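Local coordinates for protein putative oxidoreductase (Yersinia pestis, PDB 3KUX) that is a putative oxidoreductase that probably binds NAD or NADP through a Rossmann fold and whose substrate is not established, at residues Val200-Leu205 and Gln210-Phe215; Glu196-Asp201 and Ile333-Ala338; Ala217-Ser220 and Arg225-Leu228; Ser131-Leu136 and Leu185-Gln190; Asn126-Ser131 and Ala323-Lys328. One frame throughout, in Å; residues are numbered along the deposited sequence.

Contact 1: Val200-Leu205 and Gln210-Phe215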
# COMPACT_ATOMS: atom_id res chain seq x y z
N VAL A 200 -7.50 -12.09 -14.91
CA VAL A 200 -8.38 -11.30 -14.05
C VAL A 200 -9.82 -11.27 -14.52
O VAL A 200 -10.11 -11.11 -15.70
CB VAL A 200 -7.87 -9.86 -13.89
CG1 VAL A 200 -8.89 -9.03 -13.11
CG2 VAL A 200 -6.52 -9.87 -13.18
N ASP A 201 -10.73 -11.44 -13.57
CA ASP A 201 -12.15 -11.38 -13.86
C ASP A 201 -12.77 -10.23 -13.08
O ASP A 201 -12.95 -10.33 -11.86
CB ASP A 201 -12.83 -12.70 -13.48
CG ASP A 201 -14.35 -12.61 -13.51
OD1 ASP A 201 -14.99 -13.24 -12.63
OD2 ASP A 201 -14.91 -11.92 -14.40
N LEU A 202 -13.06 -9.13 -13.76
CA LEU A 202 -13.68 -7.98 -13.12
C LEU A 202 -15.20 -8.11 -13.15
O LEU A 202 -15.75 -8.76 -14.03
CB LEU A 202 -13.24 -6.68 -13.80
CG LEU A 202 -11.74 -6.40 -13.73
CD1 LEU A 202 -11.41 -5.05 -14.36
CD2 LEU A 202 -11.21 -6.46 -12.30
N GLY A 203 -15.88 -7.52 -12.17
CA GLY A 203 -17.33 -7.65 -12.12
C GLY A 203 -18.06 -6.50 -11.47
O GLY A 203 -17.48 -5.70 -10.74
N MSE A 204 -19.36 -6.42 -11.75
CA MSE A 204 -20.26 -5.53 -11.04
C MSE A 204 -21.46 -6.33 -10.57
O MSE A 204 -22.41 -6.55 -11.32
CB MSE A 204 -20.69 -4.37 -11.93
CG MSE A 204 -19.65 -3.29 -12.04
SE MSE A 204 -20.32 -1.72 -12.97
CE MSE A 204 -22.16 -1.75 -12.31
N LEU A 205 -21.39 -6.77 -9.32
CA LEU A 205 -22.38 -7.69 -8.77
C LEU A 205 -23.43 -6.96 -7.94
O LEU A 205 -24.52 -7.49 -7.73
CB LEU A 205 -21.70 -8.76 -7.92
CG LEU A 205 -21.19 -9.99 -8.65
CD1 LEU A 205 -20.90 -9.68 -10.11
CD2 LEU A 205 -19.97 -10.57 -7.94
N GLN A 210 -21.49 1.71 -9.86
CA GLN A 210 -21.13 2.50 -11.03
C GLN A 210 -19.76 2.08 -11.57
O GLN A 210 -19.46 2.28 -12.74
CB GLN A 210 -21.14 3.99 -10.70
CG GLN A 210 -22.54 4.59 -10.53
CD GLN A 210 -23.38 4.49 -11.80
OE1 GLN A 210 -22.86 4.54 -12.92
NE2 GLN A 210 -24.69 4.33 -11.63
N SER A 211 -18.95 1.48 -10.70
CA SER A 211 -17.62 1.02 -11.07
C SER A 211 -17.48 -0.45 -10.73
O SER A 211 -18.39 -1.05 -10.14
CB SER A 211 -16.57 1.80 -10.29
OG SER A 211 -17.11 3.03 -9.83
N VAL A 212 -16.35 -1.04 -11.09
CA VAL A 212 -16.08 -2.42 -10.73
C VAL A 212 -16.24 -2.59 -9.22
O VAL A 212 -15.68 -1.81 -8.45
CB VAL A 212 -14.66 -2.85 -11.15
CG1 VAL A 212 -14.38 -4.28 -10.74
CG2 VAL A 212 -14.48 -2.68 -12.65
N ASP A 213 -17.02 -3.58 -8.81
CA ASP A 213 -17.27 -3.83 -7.40
C ASP A 213 -16.92 -5.27 -7.04
O ASP A 213 -17.30 -5.76 -5.98
CB ASP A 213 -18.73 -3.55 -7.05
CG ASP A 213 -19.68 -4.60 -7.62
OD1 ASP A 213 -19.23 -5.74 -7.88
OD2 ASP A 213 -20.88 -4.30 -7.80
N TYR A 214 -16.19 -5.93 -7.93
CA TYR A 214 -15.80 -7.33 -7.75
C TYR A 214 -14.59 -7.63 -8.62
O TYR A 214 -14.52 -7.20 -9.77
CB TYR A 214 -16.96 -8.25 -8.14
CG TYR A 214 -16.60 -9.72 -8.27
CD1 TYR A 214 -16.80 -10.60 -7.21
CD2 TYR A 214 -16.07 -10.24 -9.45
CE1 TYR A 214 -16.48 -11.95 -7.32
CE2 TYR A 214 -15.75 -11.57 -9.57
CZ TYR A 214 -15.96 -12.43 -8.51
OH TYR A 214 -15.63 -13.77 -8.63
N PHE A 215 -13.63 -8.38 -8.07
CA PHE A 215 -12.52 -8.87 -8.90
C PHE A 215 -11.91 -10.14 -8.34
O PHE A 215 -11.78 -10.31 -7.13
CB PHE A 215 -11.45 -7.79 -9.12
CG PHE A 215 -10.51 -7.60 -7.97
CD1 PHE A 215 -9.57 -8.57 -7.66
CD2 PHE A 215 -10.53 -6.43 -7.23
CE1 PHE A 215 -8.68 -8.39 -6.60
CE2 PHE A 215 -9.64 -6.24 -6.17
CZ PHE A 215 -8.72 -7.22 -5.86
O HOH W 1 -14.77 -14.83 -10.85

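Contact 2: Glu196-Asp201 and Ile333-Ala338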
# COMPACT_ATOMS: atom_id res chain seq x y z
N GLU A 196 3.86 -16.11 -14.23
CA GLU A 196 4.01 -16.33 -15.66
C GLU A 196 2.81 -15.74 -16.41
O GLU A 196 2.97 -15.10 -17.45
CB GLU A 196 4.16 -17.82 -15.97
CG GLU A 196 5.46 -18.43 -15.45
CD GLU A 196 5.70 -19.85 -15.97
OE1 GLU A 196 4.79 -20.70 -15.84
OE2 GLU A 196 6.82 -20.11 -16.49
N THR A 197 1.62 -15.93 -15.86
CA THR A 197 0.42 -15.34 -16.43
C THR A 197 -0.46 -14.71 -15.37
O THR A 197 -0.48 -15.15 -14.22
CB THR A 197 -0.42 -16.38 -17.18
OG1 THR A 197 -0.93 -17.34 -16.24
CG2 THR A 197 0.42 -17.08 -18.22
N LEU A 198 -1.20 -13.67 -15.76
CA LEU A 198 -2.20 -13.05 -14.90
C LEU A 198 -3.57 -13.15 -15.55
O LEU A 198 -3.76 -12.70 -16.68
CB LEU A 198 -1.85 -11.57 -14.67
CG LEU A 198 -2.96 -10.74 -14.03
CD1 LEU A 198 -3.12 -11.13 -12.58
CD2 LEU A 198 -2.65 -9.27 -14.15
N ASN A 199 -4.53 -13.74 -14.84
CA ASN A 199 -5.90 -13.85 -15.35
C ASN A 199 -6.89 -13.16 -14.43
O ASN A 199 -7.11 -13.60 -13.30
CB ASN A 199 -6.29 -15.31 -15.51
CG ASN A 199 -7.58 -15.49 -16.30
OD1 ASN A 199 -8.15 -14.52 -16.81
ND2 ASN A 199 -8.03 -16.73 -16.42
N VAL A 200 -7.50 -12.09 -14.91
CA VAL A 200 -8.38 -11.30 -14.05
C VAL A 200 -9.82 -11.27 -14.52
O VAL A 200 -10.11 -11.11 -15.70
CB VAL A 200 -7.87 -9.86 -13.89
CG1 VAL A 200 -8.89 -9.03 -13.11
CG2 VAL A 200 -6.52 -9.87 -13.18
N ASP A 201 -10.73 -11.44 -13.57
CA ASP A 201 -12.15 -11.38 -13.86
C ASP A 201 -12.77 -10.23 -13.08
O ASP A 201 -12.95 -10.33 -11.86
CB ASP A 201 -12.83 -12.70 -13.48
CG ASP A 201 -14.35 -12.61 -13.51
OD1 ASP A 201 -14.99 -13.24 -12.63
OD2 ASP A 201 -14.91 -11.92 -14.40
N ILE A 333 -1.67 -4.02 -12.98
CA ILE A 333 -3.00 -3.43 -12.89
C ILE A 333 -3.56 -3.28 -14.30
O ILE A 333 -4.69 -3.66 -14.56
CB ILE A 333 -2.99 -2.07 -12.16
CG1 ILE A 333 -2.68 -2.27 -10.68
CG2 ILE A 333 -4.33 -1.39 -12.28
CD1 ILE A 333 -3.84 -2.86 -9.90
N GLU A 334 -2.75 -2.75 -15.21
CA GLU A 334 -3.19 -2.61 -16.59
C GLU A 334 -3.40 -3.98 -17.23
O GLU A 334 -4.38 -4.19 -17.96
CB GLU A 334 -2.18 -1.80 -17.41
CG GLU A 334 -2.21 -0.30 -17.12
CD GLU A 334 -1.63 0.52 -18.26
OE1 GLU A 334 -1.21 -0.07 -19.28
OE2 GLU A 334 -1.60 1.77 -18.13
N LEU A 335 -2.49 -4.91 -16.97
CA LEU A 335 -2.58 -6.24 -17.55
C LEU A 335 -3.86 -6.93 -17.09
O LEU A 335 -4.43 -7.74 -17.82
CB LEU A 335 -1.34 -7.08 -17.20
CG LEU A 335 -1.10 -8.32 -18.07
CD1 LEU A 335 -1.06 -7.95 -19.55
CD2 LEU A 335 0.19 -9.05 -17.67
N GLY A 336 -4.30 -6.61 -15.88
CA GLY A 336 -5.55 -7.15 -15.35
C GLY A 336 -6.72 -6.69 -16.21
O GLY A 336 -7.58 -7.49 -16.58
N ILE A 337 -6.74 -5.39 -16.52
CA ILE A 337 -7.75 -4.80 -17.39
C ILE A 337 -7.76 -5.48 -18.75
O ILE A 337 -8.82 -5.84 -19.26
CB ILE A 337 -7.51 -3.30 -17.62
CG1 ILE A 337 -7.48 -2.54 -16.29
CG2 ILE A 337 -8.56 -2.72 -18.56
CD1 ILE A 337 -8.82 -2.48 -15.61
N ALA A 338 -6.59 -5.63 -19.35
CA ALA A 338 -6.48 -6.27 -20.66
C ALA A 338 -6.99 -7.70 -20.57
O ALA A 338 -7.83 -8.13 -21.36
CB ALA A 338 -5.05 -6.25 -21.15

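Contact 3: Ala217-Ser220 and Arg225-Leu228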
# COMPACT_ATOMS: atom_id res chain seq x y z
N ALA A 217 -8.58 -12.46 -9.25
CA ALA A 217 -7.35 -12.57 -10.05
C ALA A 217 -6.59 -13.84 -9.74
O ALA A 217 -6.43 -14.21 -8.57
CB ALA A 217 -6.46 -11.37 -9.82
N VAL A 218 -6.11 -14.50 -10.78
CA VAL A 218 -5.27 -15.68 -10.62
C VAL A 218 -3.90 -15.43 -11.23
O VAL A 218 -3.78 -15.17 -12.43
CB VAL A 218 -5.90 -16.90 -11.31
CG1 VAL A 218 -4.96 -18.10 -11.24
CG2 VAL A 218 -7.25 -17.23 -10.69
N LEU A 219 -2.86 -15.49 -10.40
CA LEU A 219 -1.48 -15.38 -10.86
C LEU A 219 -0.85 -16.76 -10.87
O LEU A 219 -0.87 -17.47 -9.86
CB LEU A 219 -0.67 -14.45 -9.95
CG LEU A 219 -1.03 -12.96 -9.97
CD1 LEU A 219 -2.47 -12.74 -9.52
CD2 LEU A 219 -0.07 -12.16 -9.11
N SER A 220 -0.29 -17.14 -12.01
CA SER A 220 0.20 -18.50 -12.21
C SER A 220 1.73 -18.63 -12.18
O SER A 220 2.44 -17.88 -12.86
CB SER A 220 -0.37 -19.07 -13.51
OG SER A 220 -0.36 -20.49 -13.49
N ARG A 225 -0.01 -21.43 -7.34
CA ARG A 225 -1.11 -20.54 -7.72
C ARG A 225 -1.35 -19.47 -6.66
O ARG A 225 -1.29 -19.75 -5.46
CB ARG A 225 -2.41 -21.32 -7.95
CG ARG A 225 -2.35 -22.37 -9.04
CD ARG A 225 -2.01 -21.79 -10.40
NE ARG A 225 -1.04 -22.65 -11.07
CZ ARG A 225 -1.36 -23.62 -11.93
NH1 ARG A 225 -2.62 -23.83 -12.26
NH2 ARG A 225 -0.40 -24.36 -12.48
N VAL A 226 -1.62 -18.25 -7.11
CA VAL A 226 -1.96 -17.15 -6.22
C VAL A 226 -3.33 -16.58 -6.59
O VAL A 226 -3.55 -16.19 -7.74
CB VAL A 226 -0.91 -16.03 -6.30
CG1 VAL A 226 -1.44 -14.75 -5.67
CG2 VAL A 226 0.39 -16.46 -5.65
N VAL A 227 -4.25 -16.53 -5.64
CA VAL A 227 -5.57 -15.99 -5.92
C VAL A 227 -5.85 -14.73 -5.12
O VAL A 227 -5.86 -14.75 -3.89
CB VAL A 227 -6.69 -17.03 -5.65
CG1 VAL A 227 -8.07 -16.38 -5.80
CG2 VAL A 227 -6.55 -18.20 -6.60
N LEU A 228 -6.06 -13.62 -5.83
CA LEU A 228 -6.38 -12.35 -5.19
C LEU A 228 -7.84 -12.04 -5.47
O LEU A 228 -8.28 -12.13 -6.61
CB LEU A 228 -5.49 -11.23 -5.74
CG LEU A 228 -4.01 -11.53 -5.93
CD1 LEU A 228 -3.28 -10.29 -6.46
CD2 LEU A 228 -3.37 -12.03 -4.64

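Contact 4: Ser131-Leu136 and Leu185-Gln190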
# COMPACT_ATOMS: atom_id res chain seq x y z
N SER A 131 -0.29 -6.18 9.81
CA SER A 131 -0.02 -7.23 10.79
C SER A 131 0.01 -8.61 10.14
O SER A 131 0.93 -9.40 10.36
CB SER A 131 -1.06 -7.20 11.90
OG SER A 131 -2.36 -7.33 11.34
N ASP A 132 -1.01 -8.91 9.33
CA ASP A 132 -1.10 -10.24 8.75
C ASP A 132 0.08 -10.53 7.81
O ASP A 132 0.69 -11.60 7.88
CB ASP A 132 -2.46 -10.47 8.07
CG ASP A 132 -2.94 -9.26 7.28
OD1 ASP A 132 -2.13 -8.67 6.53
OD2 ASP A 132 -4.14 -8.91 7.39
N PHE A 133 0.42 -9.57 6.97
CA PHE A 133 1.49 -9.76 6.00
C PHE A 133 2.85 -9.98 6.67
O PHE A 133 3.58 -10.91 6.32
CB PHE A 133 1.55 -8.57 5.04
CG PHE A 133 2.52 -8.75 3.91
CD1 PHE A 133 2.27 -9.67 2.90
CD2 PHE A 133 3.68 -7.99 3.85
CE1 PHE A 133 3.16 -9.84 1.86
CE2 PHE A 133 4.58 -8.15 2.81
CZ PHE A 133 4.32 -9.08 1.81
N LEU A 134 3.19 -9.12 7.63
CA LEU A 134 4.43 -9.31 8.36
C LEU A 134 4.50 -10.73 8.91
O LEU A 134 5.48 -11.46 8.69
CB LEU A 134 4.56 -8.28 9.49
CG LEU A 134 4.77 -6.83 9.04
CD1 LEU A 134 4.60 -5.85 10.19
CD2 LEU A 134 6.13 -6.67 8.37
N THR A 135 3.44 -11.13 9.61
CA THR A 135 3.38 -12.44 10.23
C THR A 135 3.66 -13.52 9.20
O THR A 135 4.45 -14.45 9.45
CB THR A 135 2.00 -12.71 10.84
OG1 THR A 135 1.72 -11.69 11.80
CG2 THR A 135 1.98 -14.07 11.50
N LEU A 136 3.03 -13.39 8.04
CA LEU A 136 3.17 -14.35 6.96
C LEU A 136 4.60 -14.44 6.43
O LEU A 136 5.15 -15.54 6.31
CB LEU A 136 2.21 -14.00 5.83
CG LEU A 136 2.26 -14.93 4.63
CD1 LEU A 136 2.00 -16.36 5.05
CD2 LEU A 136 1.26 -14.47 3.59
N LEU A 185 -1.66 -7.13 -5.22
CA LEU A 185 -0.64 -7.45 -6.20
C LEU A 185 0.76 -7.24 -5.63
O LEU A 185 1.65 -8.08 -5.82
CB LEU A 185 -0.81 -6.60 -7.46
CG LEU A 185 -1.89 -7.03 -8.46
CD1 LEU A 185 -2.12 -5.96 -9.51
CD2 LEU A 185 -1.51 -8.35 -9.10
N ASP A 186 0.97 -6.12 -4.95
CA ASP A 186 2.28 -5.81 -4.42
C ASP A 186 2.75 -6.87 -3.43
O ASP A 186 3.92 -7.27 -3.45
CB ASP A 186 2.30 -4.43 -3.77
CG ASP A 186 3.67 -4.06 -3.25
OD1 ASP A 186 4.63 -4.08 -4.06
OD2 ASP A 186 3.80 -3.77 -2.04
N GLN A 187 1.84 -7.31 -2.56
CA GLN A 187 2.17 -8.37 -1.60
C GLN A 187 2.55 -9.68 -2.31
O GLN A 187 3.52 -10.33 -1.95
CB GLN A 187 1.01 -8.62 -0.64
CG GLN A 187 0.77 -7.49 0.34
CD GLN A 187 -0.31 -7.82 1.35
OE1 GLN A 187 -0.45 -7.14 2.37
NE2 GLN A 187 -1.09 -8.87 1.07
N ALA A 188 1.77 -10.04 -3.32
CA ALA A 188 2.03 -11.25 -4.10
C ALA A 188 3.42 -11.21 -4.73
O ALA A 188 4.16 -12.19 -4.69
CB ALA A 188 0.97 -11.43 -5.16
N LEU A 189 3.77 -10.06 -5.30
CA LEU A 189 5.09 -9.89 -5.88
C LEU A 189 6.18 -9.99 -4.81
O LEU A 189 7.20 -10.65 -5.02
CB LEU A 189 5.19 -8.55 -6.61
CG LEU A 189 4.74 -8.56 -8.08
CD1 LEU A 189 3.44 -9.33 -8.25
CD2 LEU A 189 4.62 -7.14 -8.61
N GLN A 190 5.96 -9.35 -3.67
CA GLN A 190 6.92 -9.38 -2.58
C GLN A 190 7.19 -10.79 -2.07
O GLN A 190 8.32 -11.13 -1.72
CB GLN A 190 6.45 -8.51 -1.43
CG GLN A 190 6.49 -7.04 -1.75
CD GLN A 190 7.89 -6.58 -2.08
OE1 GLN A 190 8.81 -6.71 -1.27
NE2 GLN A 190 8.07 -6.05 -3.29

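Contact 5: Asn126-Ser131 and Ala323-Lys328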
# COMPACT_ATOMS: atom_id res chain seq x y z
N ASN A 126 1.90 0.97 1.99
CA ASN A 126 1.94 0.80 3.43
C ASN A 126 1.60 -0.62 3.90
O ASN A 126 2.02 -1.04 4.98
CB ASN A 126 1.02 1.80 4.12
CG ASN A 126 -0.43 1.66 3.69
OD1 ASN A 126 -0.76 1.83 2.51
ND2 ASN A 126 -1.30 1.35 4.64
N ARG A 127 0.84 -1.35 3.09
CA ARG A 127 0.37 -2.66 3.53
C ARG A 127 1.45 -3.73 3.53
O ARG A 127 1.20 -4.87 3.91
CB ARG A 127 -0.86 -3.12 2.75
CG ARG A 127 -2.09 -2.26 3.02
CD ARG A 127 -3.38 -3.01 2.80
NE ARG A 127 -4.51 -2.15 3.11
CZ ARG A 127 -5.22 -2.21 4.23
NH1 ARG A 127 -4.93 -3.11 5.16
NH2 ARG A 127 -6.23 -1.37 4.43
N ARG A 128 2.66 -3.37 3.11
CA ARG A 128 3.80 -4.25 3.32
C ARG A 128 4.06 -4.33 4.81
O ARG A 128 4.93 -5.08 5.27
CB ARG A 128 5.05 -3.73 2.60
CG ARG A 128 4.99 -3.86 1.09
CD ARG A 128 6.33 -3.56 0.47
NE ARG A 128 6.25 -3.40 -0.98
CZ ARG A 128 7.30 -3.13 -1.75
NH1 ARG A 128 8.51 -2.98 -1.22
NH2 ARG A 128 7.14 -2.99 -3.06
N TRP A 129 3.30 -3.55 5.58
CA TRP A 129 3.48 -3.49 7.03
C TRP A 129 2.19 -3.77 7.81
O TRP A 129 2.09 -3.44 8.99
CB TRP A 129 4.10 -2.16 7.43
CG TRP A 129 5.53 -2.08 7.00
CD1 TRP A 129 6.62 -2.60 7.66
CD2 TRP A 129 6.04 -1.48 5.81
NE1 TRP A 129 7.77 -2.34 6.96
CE2 TRP A 129 7.44 -1.65 5.82
CE3 TRP A 129 5.45 -0.79 4.74
CZ2 TRP A 129 8.26 -1.18 4.80
CZ3 TRP A 129 6.26 -0.31 3.73
CH2 TRP A 129 7.65 -0.51 3.76
N ASP A 130 1.22 -4.39 7.13
CA ASP A 130 0.03 -4.92 7.77
C ASP A 130 0.43 -6.05 8.71
O ASP A 130 1.37 -6.81 8.43
CB ASP A 130 -0.93 -5.48 6.72
CG ASP A 130 -1.93 -4.45 6.24
OD1 ASP A 130 -1.89 -3.30 6.73
OD2 ASP A 130 -2.76 -4.79 5.37
N SER A 131 -0.29 -6.18 9.81
CA SER A 131 -0.02 -7.23 10.79
C SER A 131 0.01 -8.61 10.14
O SER A 131 0.93 -9.40 10.36
CB SER A 131 -1.06 -7.20 11.90
OG SER A 131 -2.36 -7.33 11.34
N ALA A 323 10.32 3.21 -6.77
CA ALA A 323 9.40 3.45 -7.88
C ALA A 323 9.38 2.22 -8.77
O ALA A 323 8.31 1.77 -9.19
CB ALA A 323 9.85 4.67 -8.67
N THR A 324 10.56 1.68 -9.05
CA THR A 324 10.70 0.44 -9.82
C THR A 324 9.61 -0.58 -9.50
O THR A 324 8.97 -1.13 -10.41
CB THR A 324 12.07 -0.21 -9.55
OG1 THR A 324 13.02 0.29 -10.49
CG2 THR A 324 11.98 -1.73 -9.69
N GLU A 325 9.40 -0.83 -8.21
CA GLU A 325 8.47 -1.86 -7.76
C GLU A 325 7.03 -1.41 -7.90
O GLU A 325 6.14 -2.23 -8.14
CB GLU A 325 8.78 -2.26 -6.32
CG GLU A 325 10.05 -3.11 -6.19
CD GLU A 325 10.45 -3.37 -4.75
OE1 GLU A 325 9.99 -2.62 -3.86
OE2 GLU A 325 11.23 -4.31 -4.51
N ALA A 326 6.80 -0.11 -7.75
CA ALA A 326 5.46 0.43 -7.91
C ALA A 326 5.04 0.30 -9.37
O ALA A 326 3.92 -0.09 -9.67
CB ALA A 326 5.41 1.88 -7.47
N ILE A 327 5.98 0.60 -10.26
CA ILE A 327 5.73 0.52 -11.69
C ILE A 327 5.36 -0.90 -12.14
O ILE A 327 4.47 -1.08 -12.96
CB ILE A 327 6.94 1.04 -12.49
CG1 ILE A 327 7.16 2.53 -12.20
CG2 ILE A 327 6.76 0.77 -13.98
CD1 ILE A 327 8.48 3.08 -12.72
N LYS A 328 6.05 -1.90 -11.58
CA LYS A 328 5.70 -3.29 -11.86
C LYS A 328 4.27 -3.63 -11.44
O LYS A 328 3.56 -4.33 -12.17
CB LYS A 328 6.70 -4.24 -11.19
CG LYS A 328 7.86 -4.64 -12.10
CD LYS A 328 9.19 -4.74 -11.35
CE LYS A 328 9.14 -5.80 -10.25
NZ LYS A 328 10.37 -5.77 -9.41

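Contact 1: Val200-Leu205 and Gln210-Phe215
L202 and F215 cross obliquely on one face of the hairpin, with CD2 of L202 3.5 Å from CB of F215. V212 meets L202 almost at right angles, its CG1 lying 4.1 Å from L202 CB. Beyond CB, the F215 ring turns away from the partner strand and packs edge-to-face with W177 of helix 176-192.

Y214 points to the opposite face. With CG anti to the backbone N (chi1 168°), its ring lies alongside G203, whose N sits near the ring plane at the edge. D201 OD1 approaches that edge too, 3.6 Å from Y214 CE2, with carboxylate and ring planes 67° apart. L205 CD2 comes to the same ring obliquely, near CD1 and CG.

D213 turns its carboxylate towards the turn. OD1 uses its syn lone pair to accept from L205 N at 2.8 Å in a nearly straight bond (171°), while OD2 accepts from R206 N and S209 OG, so this one side chain ties down several groups of the turn. Selenomethionine M204 lies beside it, CG against S211 O.

The backbone bonds fix the register: G203 N donates to Y214 O (2.8 Å) and D213 N to G203 O (2.9 Å). Because D213 and Y214 both face G203, the pairing is a classic beta bulge where the antiparallel hairpin of strands 197-203 and 214-221 opens into its turn.

Contact 2: Glu196-Asp201 and Ile333-Ala338
L198 and V200 both point from their strand toward the helical segment 333-338 and meet it around G336. Their positions, two residues apart, put them on the same face of the sheet, and V200 and G336 have the nearest CA atoms across the contact, 5.2 Å apart.

The first kind of interaction is van der Waals packing of apolar side chains on helix backbone. L198 has CG anti to its own N (chi1 168°), and from there its CD2 branch reaches across to the helix, 3.6 Å from G336 N and 3.8 Å from G336 CA. V200 meets it chiefly through CG2 and CB: CG2 lies 3.6 Å from G336 CA, and CB is 3.6 Å from G336 O. Since G336 carries no side chain, the valine rests directly on the helix backbone.

Contact between side chains is the second kind, and it is sparse. CD2 of L198 lies 4.0 Å from CB of L335, whose side chain also packs on L346 and I348.

Polar links are made by neighbours. S339, further along the same helix, accepts through OG from V200 N, and its weaker bond to L198 O joins the same hydroxyl to the strand a second time. Elsewhere on the helix, W177 NE1 donates to I333 O, tying it to helix 176-192.

The short axes approach to 7.2 Å and are inclined by 62°, so the helix runs well across the strand. This is helix-on-sheet packing, with helix 323-342 set on strand 197-203, near one edge of the mixed sheet in the C-terminal alpha/beta domain.

Contact 3: Ala217-Ser220 and Arg225-Leu228
A217 and L228 form a mutual backbone pair, each supplying its N-H to the other's carbonyl: A217 N to L228 O at 2.7 Å, almost straight at 174°, and L228 N to A217 O at 2.8 Å. Two residues along, L219 and V226 repeat the exchange, L219 N to V226 O at 2.8 Å and V226 N to L219 O at 3.0 Å. All four N-H groups and all four carbonyls of these two pairs are therefore satisfied across the contact.

At the alternating positions the backbone looks the other way. V218 bonds to N199 and S220 to E196 and T197 on strand 197-203, while R225 bonds to V149 and F151 on strand 148-156. Within the contact, V227 CA and V218 CA make longer C-H...O approaches to A217 O and V226 O.

The side chains split between two faces. On that of A217, L219, V226 and L228, CD1 of L219 meets CD1 of L228 at 4.0 Å, the two leucines crossing at about a right angle, with helix 176-192 packed beyond. On the other face S220 OG sits over one face of the R225 guanidinium, 3.3 Å from NE but at too poor an angle for a hydrogen bond; NE is instead hydrogen-bonded to a residue adjoining the segments.

Regular pairing of strands inclined at 160° marks an antiparallel beta hairpin, 214-221 with 224-231, in the interior of the mixed sheet.

Contact 4: Ser131-Leu136 and Leu185-Gln190
A chi1 of -173° swings the F133 ring beside its own carbonyl carbon and out from helix 131-142 toward Q187 and Q190. Q187 answers with CG beside its own N (chi1 -70°) and a chain extended beyond it, which lays the side chain over one face of the ring, offset toward its rim.

The two side chains slide past each other in opposite directions, their flat groups stacked with amide and ring planes only 11° apart. CG of Q187 stands over one face, 3.9 Å from the ring centroid, and makes a CH-pi contact; CB approaches the rim at CE1, 3.5 Å away. Q190 comes from a different direction. Its CB meets CZ at 3.9 Å, at the edge and near the ring plane, and the chain then bends away toward R128.

F133 is therefore touched on a face and at an edge by residues one helical turn apart. Y241 and L191 also pack on this buried side chain.

The contact is helix-to-helix packing in which an aromatic side chain bridges backbones whose nearest CA atoms, those of F133 and Q187, are 7.8 Å apart; it joins helix 131-142 to helix 176-192 of the C-terminal alpha/beta domain.

Contact 5: Asn126-Ser131 and Ala323-Lys328
R128 and E325 alone bridge the segments, reaching over a gap of 12.3 Å between their CA atoms. Taken in order, the helical segment starts at its N-terminal end with A323 and T324; T324 packs on K111 of helix 104-116.

E325 is the residue that turns toward 126-131. Its CG stands anti to the carbonyl carbon and the chain extends beyond it, while R128 reaches out from the other side, extended from CG to NE. Two long side chains thus span the separation and meet at a slant, with guanidinium and carboxylate planes 63° apart.

The salt bridge is end-on and converges on one oxygen: R128 NH1 and R128 NH2 each lie 3.0 Å from E325 OE1. The oxygen sits within 4° of the guanidinium plane; the nitrogens, however, do not lie in the carboxylate plane. NH1 meets OE1 on its syn side and well out of the carboxylate plane, and NH2 comes from above that plane, on the same face. CB of E325 also lies at the guanidinium edge, 3.7 Å from NH2.

R128 is shared: its NE forms a salt bridge to D186 OD2, so the arginine links two carboxylates and its rotation is probably well fixed.

Further on, I327 packs against A107, N108 and K111. The start of helix 323-342 thus lies against helix 104-116, while R128, in the loop between strand 121-123 and helix 131-142, connects it with helix 176-192, whose Q190 touches both R128 and E325.

How the contacts relate
Contacts 1, 2 and 3 cluster in the mixed sheet of the C-terminal domain, centres 10 to 16 Å apart. Contacts 1 and 3 form successive hairpins sharing strand 214-221, and contact 2 lays helix 323-342 on strand 197-203. Helix 176-192 connects this cluster to contact 4: L185 packs on L219, L228 and I333. Contact 4 in turn lies about 9 Å, centre to centre, from contact 5, which it meets through S131 and the D186-R128 salt bridge. Along the chain contact 5 starts first and spans contacts 1, 3 and 4, while its segments alternate with those of contact 2. Helix 323-342 thus joins sheet packing to the loop following Rossmann strand 121-123.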